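Local coordinates for NAD-dependent epimerase/dehydratase domain-containing protein (Ruegeria pomeroyi DSS-3, PDB 3IUS) that is of unknown function but probably binds an NAD-type cofactor in a Rossmann-type fold, like epimerases and dehydratases of the short-chain type, at residues 62-67 and 93-98; 87-92 and 139-144. All blocks are in the same frame, centred on the assembly; numbering follows the deposited sequence. Where two conformers were deposited one is given.

Interaction 1. Residues 62-67 and 93-98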
loop_
_atom_site.group_PDB
_atom_site.type_symbol
_atom_site.label_atom_id
_atom_site.label_comp_id
_atom_site.label_asym_id
_atom_site.label_seq_id
_atom_site.Cartn_x
_atom_site.Cartn_y
_atom_site.Cartn_z
ATOM N N ASP A 62 -8.349 -20.823 -12.892
ATOM C CA ASP A 62 -8.243 -22.242 -12.576
ATOM C C ASP A 62 -7.109 -22.519 -11.603
ATOM O O ASP A 62 -5.963 -22.104 -11.824
ATOM C CB ASP A 62 -8.047 -23.087 -13.833
ATOM C CG ASP A 62 -8.052 -24.574 -13.529
ATOM O OD1 ASP A 62 -9.061 -25.059 -12.970
ATOM O OD2 ASP A 62 -7.049 -25.254 -13.833
ATOM N N GLY A 63 -7.431 -23.232 -10.530
ATOM C CA GLY A 63 -6.442 -23.596 -9.532
ATOM C C GLY A 63 -6.007 -22.467 -8.612
ATOM O O GLY A 63 -5.144 -22.663 -7.755
ATOM N N VAL A 64 -6.597 -21.287 -8.779
ATOM C CA VAL A 64 -6.249 -20.141 -7.939
ATOM C C VAL A 64 -6.937 -20.215 -6.573
ATOM O O VAL A 64 -8.164 -20.358 -6.495
ATOM C CB VAL A 64 -6.615 -18.806 -8.616
ATOM C CG1 VAL A 64 -6.372 -17.640 -7.662
ATOM C CG2 VAL A 64 -5.832 -18.625 -9.907
ATOM N N THR A 65 -6.144 -20.119 -5.505
ATOM C CA THR A 65 -6.670 -20.203 -4.138
ATOM C C THR A 65 -6.679 -18.841 -3.449
ATOM O O THR A 65 -7.472 -18.586 -2.543
ATOM C CB THR A 65 -5.861 -21.207 -3.265
ATOM O OG1 THR A 65 -4.486 -20.797 -3.198
ATOM C CG2 THR A 65 -5.935 -22.609 -3.842
ATOM N N HIS A 66 -5.791 -17.961 -3.886
ATOM C CA HIS A 66 -5.650 -16.665 -3.259
ATOM C C HIS A 66 -5.633 -15.586 -4.334
ATOM O O HIS A 66 -5.011 -15.759 -5.381
ATOM C CB HIS A 66 -4.354 -16.610 -2.447
ATOM C CG HIS A 66 -4.340 -17.524 -1.260
ATOM N ND1 HIS A 66 -4.315 -18.898 -1.374
ATOM C CD2 HIS A 66 -4.333 -17.259 0.068
ATOM C CE1 HIS A 66 -4.305 -19.439 -0.170
ATOM N NE2 HIS A 66 -4.321 -18.467 0.724
ATOM N N LEU A 67 -6.332 -14.485 -4.065
ATOM C CA LEU A 67 -6.326 -13.307 -4.933
ATOM C C LEU A 67 -5.732 -12.102 -4.216
ATOM O O LEU A 67 -6.075 -11.819 -3.071
ATOM C CB LEU A 67 -7.753 -12.963 -5.362
ATOM C CG LEU A 67 -8.213 -13.167 -6.801
ATOM C CD1 LEU A 67 -7.643 -14.441 -7.398
ATOM C CD2 LEU A 67 -9.743 -13.141 -6.875
ATOM N N ALA A 93 -16.393 -19.359 -3.694
ATOM C CA ALA A 93 -16.152 -20.422 -2.725
ATOM C C ALA A 93 -14.830 -21.173 -2.915
ATOM O O ALA A 93 -14.398 -21.902 -2.024
ATOM C CB ALA A 93 -17.324 -21.402 -2.715
ATOM N N GLN A 94 -14.174 -20.994 -4.057
ATOM C CA GLN A 94 -12.937 -21.730 -4.281
ATOM C C GLN A 94 -11.724 -21.000 -3.712
ATOM O O GLN A 94 -10.661 -21.594 -3.547
ATOM C CB GLN A 94 -12.748 -22.078 -5.759
ATOM C CG GLN A 94 -12.469 -20.902 -6.660
ATOM C CD GLN A 94 -12.711 -21.234 -8.117
ATOM O OE1 GLN A 94 -11.939 -20.842 -8.986
ATOM N NE2 GLN A 94 -13.790 -21.969 -8.389
ATOM N N PHE A 95 -11.893 -19.724 -3.379
ATOM C CA PHE A 95 -10.802 -18.963 -2.791
ATOM C C PHE A 95 -10.760 -19.149 -1.286
ATOM O O PHE A 95 -11.794 -19.304 -0.637
ATOM C CB PHE A 95 -10.936 -17.472 -3.114
ATOM C CG PHE A 95 -11.063 -17.179 -4.582
ATOM C CD1 PHE A 95 -10.008 -17.433 -5.446
ATOM C CD2 PHE A 95 -12.233 -16.647 -5.096
ATOM C CE1 PHE A 95 -10.120 -17.165 -6.803
ATOM C CE2 PHE A 95 -12.355 -16.377 -6.450
ATOM C CZ PHE A 95 -11.296 -16.636 -7.304
ATOM N N ARG A 96 -9.558 -19.143 -0.731
ATOM C CA ARG A 96 -9.392 -19.175 0.716
ATOM C C ARG A 96 -9.211 -17.761 1.246
ATOM O O ARG A 96 -9.463 -17.482 2.416
ATOM C CB ARG A 96 -8.189 -20.035 1.106
ATOM C CG ARG A 96 -7.776 -19.885 2.563
ATOM C CD ARG A 96 -6.630 -20.812 2.926
ATOM N NE ARG A 96 -6.145 -20.575 4.281
ATOM C CZ ARG A 96 -6.787 -20.955 5.380
ATOM N NH1 ARG A 96 -7.950 -21.583 5.286
ATOM N NH2 ARG A 96 -6.270 -20.701 6.575
ATOM N N TRP A 97 -8.783 -16.861 0.372
ATOM C CA TRP A 97 -8.415 -15.534 0.816
ATOM C C TRP A 97 -8.332 -14.593 -0.372
ATOM O O TRP A 97 -7.802 -14.954 -1.419
ATOM C CB TRP A 97 -7.066 -15.625 1.520
ATOM C CG TRP A 97 -6.504 -14.346 2.059
ATOM C CD1 TRP A 97 -6.637 -13.861 3.330
ATOM C CD2 TRP A 97 -5.671 -13.413 1.360
ATOM N NE1 TRP A 97 -5.948 -12.674 3.458
ATOM C CE2 TRP A 97 -5.352 -12.377 2.261
ATOM C CE3 TRP A 97 -5.173 -13.349 0.058
ATOM C CZ2 TRP A 97 -4.548 -11.291 1.901
ATOM C CZ3 TRP A 97 -4.381 -12.266 -0.301
ATOM C CH2 TRP A 97 -4.076 -11.257 0.620
ATOM N N VAL A 98 -8.897 -13.403 -0.206
ATOM C CA VAL A 98 -8.765 -12.339 -1.189
ATOM C C VAL A 98 -8.331 -11.066 -0.479
ATOM O O VAL A 98 -8.918 -10.679 0.528
ATOM C CB VAL A 98 -10.092 -12.082 -1.927
ATOM C CG1 VAL A 98 -9.981 -10.834 -2.795
ATOM C CG2 VAL A 98 -10.502 -13.310 -2.748
#
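Thr65 O takes the amide of Arg96 in the shorter of the two backbone bonds that join residues 62-67 to 93-98, N to O 2.8 Å, with an angle of 163° at the hydrogen. Farther along, Leu67 N gives its hydrogen to Trp97 O at 3.1 Å, which sets the parallel register His66-Trp97 and Leu67-Val98. Trp97 holds CG anti to its backbone N (chi1 -180°), and its side chain crosses that of His66 at about a right angle, with His66 CD2 3.5 Å from Trp97 CB. In one conformer, the extended arm of Arg96 runs alongside the imidazole. Thr65 OG1 and His66 ND1 share a hydrogen bond of 2.6 Å in the ring plane, either able to donate, which should restrain the imidazole's rotation. Replacing His66 by an alanine would probably leave Trp97 CB without this neighbour and Thr65 OG1 with Thr7 N but no ring nitrogen. On the face of Leu67 and Val98, Leu67 CD2 sits over the Phe95 ring, 4.1 Å from the centroid and 22° off its normal, a CH-pi contact. Val64 CG1 reaches Phe95 CE1 at 3.9 Å. The backbone bonds thus satisfy Thr65 O and Trp97 O, whereas Trp97 N is buried with no partner in the model.

Interaction 2. Residues 87-92 and 139-144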
loop_
_atom_site.group_PDB
_atom_site.type_symbol
_atom_site.label_atom_id
_atom_site.label_comp_id
_atom_site.label_asym_id
_atom_site.label_seq_id
_atom_site.Cartn_x
_atom_site.Cartn_y
_atom_site.Cartn_z
ATOM N N GLN A 87 -16.917 -13.465 -13.061
ATOM C CA GLN A 87 -16.196 -14.724 -12.891
ATOM C C GLN A 87 -15.779 -14.927 -11.439
ATOM O O GLN A 87 -15.985 -15.994 -10.857
ATOM C CB GLN A 87 -14.964 -14.766 -13.803
ATOM C CG GLN A 87 -15.276 -14.814 -15.303
ATOM C CD GLN A 87 -15.330 -13.440 -15.958
ATOM O OE1 GLN A 87 -15.673 -12.438 -15.325
ATOM N NE2 GLN A 87 -14.988 -13.391 -17.241
ATOM N N ILE A 88 -15.197 -13.885 -10.857
ATOM C CA ILE A 88 -14.741 -13.927 -9.478
ATOM C C ILE A 88 -15.891 -14.251 -8.523
ATOM O O ILE A 88 -15.745 -15.075 -7.622
ATOM C CB ILE A 88 -14.072 -12.604 -9.090
ATOM C CG1 ILE A 88 -12.728 -12.476 -9.814
ATOM C CG2 ILE A 88 -13.881 -12.518 -7.593
ATOM C CD1 ILE A 88 -12.043 -11.145 -9.599
ATOM N N ALA A 89 -17.035 -13.608 -8.735
ATOM C CA ALA A 89 -18.217 -13.850 -7.911
ATOM C C ALA A 89 -18.651 -15.310 -8.003
ATOM O O ALA A 89 -18.901 -15.964 -6.987
ATOM C CB ALA A 89 -19.356 -12.924 -8.334
ATOM N N ALA A 90 -18.732 -15.816 -9.228
ATOM C CA ALA A 90 -19.135 -17.193 -9.469
ATOM C C ALA A 90 -18.216 -18.198 -8.778
ATOM O O ALA A 90 -18.671 -19.242 -8.318
ATOM C CB ALA A 90 -19.197 -17.472 -10.970
ATOM N N ARG A 91 -16.925 -17.880 -8.703
ATOM C CA ARG A 91 -15.940 -18.782 -8.098
ATOM C C ARG A 91 -15.621 -18.458 -6.632
ATOM O O ARG A 91 -14.635 -18.952 -6.087
ATOM C CB ARG A 91 -14.632 -18.757 -8.897
ATOM C CG ARG A 91 -14.705 -19.338 -10.298
ATOM C CD ARG A 91 -13.394 -19.061 -11.023
ATOM N NE ARG A 91 -13.304 -19.703 -12.332
ATOM C CZ ARG A 91 -12.646 -20.832 -12.568
ATOM N NH1 ARG A 91 -12.018 -21.458 -11.581
ATOM N NH2 ARG A 91 -12.615 -21.336 -13.795
ATOM N N ALA A 92 -16.449 -17.630 -6.003
ATOM C CA ALA A 92 -16.170 -17.135 -4.650
ATOM C C ALA A 92 -15.719 -18.212 -3.665
ATOM O O ALA A 92 -14.776 -18.009 -2.901
ATOM C CB ALA A 92 -17.381 -16.394 -4.099
ATOM N N GLN A 139 -16.578 -5.467 -1.254
ATOM C CA GLN A 139 -17.325 -5.928 -0.083
ATOM C C GLN A 139 -18.726 -6.436 -0.432
ATOM O O GLN A 139 -19.367 -7.097 0.384
ATOM C CB GLN A 139 -17.410 -4.828 0.984
ATOM C CG GLN A 139 -16.081 -4.494 1.664
ATOM C CD GLN A 139 -15.747 -5.439 2.805
ATOM O OE1 GLN A 139 -16.413 -6.455 3.001
ATOM N NE2 GLN A 139 -14.714 -5.104 3.570
ATOM N N ALA A 140 -19.198 -6.130 -1.638
ATOM C CA ALA A 140 -20.531 -6.564 -2.062
ATOM C C ALA A 140 -20.565 -7.979 -2.642
ATOM O O ALA A 140 -21.632 -8.590 -2.726
ATOM C CB ALA A 140 -21.126 -5.574 -3.053
ATOM N N VAL A 141 -19.406 -8.497 -3.037
ATOM C CA VAL A 141 -19.324 -9.827 -3.641
ATOM C C VAL A 141 -19.676 -10.913 -2.621
ATOM O O VAL A 141 -18.921 -11.172 -1.691
ATOM C CB VAL A 141 -17.925 -10.111 -4.219
ATOM C CG1 VAL A 141 -17.925 -11.418 -4.987
ATOM C CG2 VAL A 141 -17.466 -8.958 -5.122
ATOM N N PRO A 142 -20.830 -11.561 -2.803
ATOM C CA PRO A 142 -21.293 -12.554 -1.825
ATOM C C PRO A 142 -20.285 -13.684 -1.589
ATOM O O PRO A 142 -19.764 -14.258 -2.548
ATOM C CB PRO A 142 -22.572 -13.112 -2.468
ATOM C CG PRO A 142 -23.003 -12.088 -3.463
ATOM C CD PRO A 142 -21.739 -11.430 -3.952
ATOM N N ASN A 143 -20.012 -13.983 -0.321
ATOM C CA ASN A 143 -19.216 -15.148 0.068
ATOM C C ASN A 143 -17.742 -15.102 -0.324
ATOM O O ASN A 143 -17.044 -16.113 -0.257
ATOM C CB ASN A 143 -19.854 -16.432 -0.459
ATOM C CG ASN A 143 -21.299 -16.583 -0.026
ATOM O OD1 ASN A 143 -22.196 -16.679 -0.861
ATOM N ND2 ASN A 143 -21.532 -16.592 1.280
ATOM N N LEU A 144 -17.271 -13.930 -0.733
ATOM C CA LEU A 144 -15.855 -13.743 -1.014
ATOM C C LEU A 144 -15.095 -13.537 0.300
ATOM O O LEU A 144 -15.505 -12.724 1.132
ATOM C CB LEU A 144 -15.674 -12.539 -1.940
ATOM C CG LEU A 144 -14.400 -12.448 -2.777
ATOM C CD1 LEU A 144 -14.323 -13.588 -3.788
ATOM C CD2 LEU A 144 -14.358 -11.107 -3.486
HETATM O O HOH W 1 -20.546 -14.788 -4.957
#
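With Val141 CG1 trans to the backbone N (chi1 -173°), this methyl reaches the end of helix 79-90, 3.8 Å from Ala89 CA and 3.9 Å from Ala89 CB. Leu144 carries its CG on the far side from its own N as well (chi1 -158°), and its CD1 methyl then meets Ile88 CG2 at 4.0 Å and Ala92 CB at 4.2 Å. Ala92 directs its CB toward 139-144, where the methyl lies 3.6 Å from Pro142 O and also near Asn143 O. The facing chain is a type II beta turn from Val141 to Leu144, with Asn143 at positive phi (68°) in its third position and only a weak bond from Leu144 N to Val141 O. The polar link is indirect: one water donates to Ala89 O at 2.9 Å and to Pro142 O at 2.6 Å, bridging a helix-end carbonyl to one in the turn. Trp138 of helix 126-140 touches both Ile88 and Leu144, extending the apolar cluster. Methyl packing with a single water bridge therefore joins the C-terminal end of one helix to the turn after another, two helices leading into neighbouring parallel strands, 97-103 and 146-155, of a Rossmann-type alpha/beta fold.

In the fold
Interactions 1 and 2 have centres about 11 Å apart and share the beta-alpha-beta unit of strand 66-69, helix 79-90 and strand 97-103: interaction 1 pairs its two strands, and interaction 2 sets the end of its helix against the turn after helix 126-140. Phe95 and Leu144 join them directly. Phe95 CD2 lies 3.9 Å from Leu144 CD1, and Phe95 CE2 lies 3.8 Å from Ile88 O; Val98 CG2 approaches Leu144 CD1 at 4.0 Å. The leucine methyl thus packs against both the helix end and the sheet. Both contacts sit at the strand ends opposite to Gly12, Gly14 and Ala17, a Rossmann-type pattern after strand 7-11 that probably marks the dinucleotide site.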